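Local coordinates for carbohydrate binding family 6 (Clostridium thermocellum, PDB 5A8C), which probably removes alpha-L-arabinofuranosyl side groups from arabinose-containing polysaccharides, as a family 43 glycoside hydrolase built on a five-bladed beta-propeller, at residues Pro40-Val43 and Arg48-Ile51. Sequence-based numbering, arbitrary orientation.
Sequences PAAV and RLYI
Val43 and Tyr50 form the hydrogen-bonded pair of a beta hairpin whose arms, strands 36-45 and 48-56, belong to one four-stranded antiparallel blade of the five-bladed beta-propeller; 36-45 is an edge strand of that blade, on the side near the bound calcium ion. Two backbone hydrogen bonds close the pair: Val43 N donates to Tyr50 O at 2.9 Å, in the carbonyl plane, and Tyr50 N returns a straighter bond to Val43 O, also 2.9 Å (169° at the hydrogen). The neighbouring non-hydrogen-bonded pair, Ala42 with Ile51, brings the chains closer, and CA-H...O contacts run here from Ala42 CA to Tyr50 O (3.1 Å) and from Ile51 CA to Ala41 O (3.3 Å). Tyr50 O thus receives both an N-H and a CA-H.

Apolar packing is divided between the two faces. On the face of Ala42 and Ile51, with chi1 of Leu49 at 179° and chi2 at 61°, Leu49 CD1 reaches the Ala42 methyl, 4.0 Å from CB; Val272 of strand 270-274 touches both Ala42 and Leu49. Ile51 sends CG2, the branch anti to N, against Pro40 CB (3.7 Å). On the other face, Val43 CG1 packs against Tyr50 CB. Ala41 CB points away from 48-51, about 5 Å from the calcium ion, and touches Ile106 of strand 104-109, which with Tyr108 also packs on Val43. The Tyr50 ring leads off from strand 36-45, yet keeps an edge to the hairpin: Val43 O lies in the ring plane, 3.9 Å from CD1 of Tyr50.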
# COMPACT_ATOMS: atom_id res chain seq x y z
N PRO A 40 -1.16 4.82 -1.17
CA PRO A 40 -0.05 5.16 -0.28
C PRO A 40 0.44 4.04 0.62
O PRO A 40 -0.36 3.19 1.07
CB PRO A 40 -0.63 6.29 0.54
CG PRO A 40 -2.11 6.01 0.59
CD PRO A 40 -2.40 5.51 -0.80
N ALA A 41 1.71 4.14 0.97
CA ALA A 41 2.32 3.39 2.06
C ALA A 41 3.19 4.36 2.85
O ALA A 41 3.70 5.32 2.30
CB ALA A 41 3.12 2.20 1.53
N ALA A 42 3.40 4.09 4.12
CA ALA A 42 4.07 5.07 4.99
C ALA A 42 5.07 4.43 5.91
O ALA A 42 4.90 3.31 6.38
CB ALA A 42 3.06 5.85 5.80
N VAL A 43 6.13 5.18 6.24
CA VAL A 43 7.10 4.77 7.24
C VAL A 43 7.55 5.97 8.03
O VAL A 43 7.61 7.10 7.50
CB VAL A 43 8.31 4.02 6.60
CG1 VAL A 43 9.28 4.97 5.92
CG2 VAL A 43 9.05 3.17 7.60
N ARG A 48 10.24 11.92 11.07
CA ARG A 48 9.37 12.31 9.98
C ARG A 48 8.51 11.13 9.56
O ARG A 48 8.92 9.96 9.61
CB ARG A 48 10.19 12.76 8.77
CG ARG A 48 11.02 14.01 9.04
CD ARG A 48 11.72 14.52 7.79
NE ARG A 48 10.79 15.13 6.86
CZ ARG A 48 10.35 16.38 6.96
NH1 ARG A 48 10.70 17.19 7.94
NH2 ARG A 48 9.49 16.78 6.05
N LEU A 49 7.32 11.46 9.07
CA LEU A 49 6.42 10.51 8.42
C LEU A 49 6.57 10.66 6.92
O LEU A 49 6.32 11.76 6.38
CB LEU A 49 4.99 10.79 8.85
CG LEU A 49 3.92 9.88 8.24
CD1 LEU A 49 4.10 8.44 8.60
CD2 LEU A 49 2.53 10.36 8.63
N TYR A 50 7.03 9.60 6.26
CA TYR A 50 7.22 9.55 4.82
C TYR A 50 6.08 8.74 4.24
O TYR A 50 5.77 7.65 4.69
CB TYR A 50 8.55 8.88 4.44
CG TYR A 50 9.78 9.65 4.83
CD1 TYR A 50 10.31 9.55 6.10
CD2 TYR A 50 10.41 10.45 3.91
CE1 TYR A 50 11.43 10.30 6.46
CE2 TYR A 50 11.53 11.23 4.24
CZ TYR A 50 12.03 11.13 5.53
OH TYR A 50 13.15 11.87 5.90
N ILE A 51 5.49 9.28 3.15
CA ILE A 51 4.42 8.58 2.39
C ILE A 51 4.91 8.39 0.96
O ILE A 51 5.38 9.33 0.32
CB ILE A 51 3.10 9.38 2.41
CG1 ILE A 51 2.63 9.67 3.83
CG2 ILE A 51 2.04 8.56 1.68
CD1 ILE A 51 1.39 10.55 3.89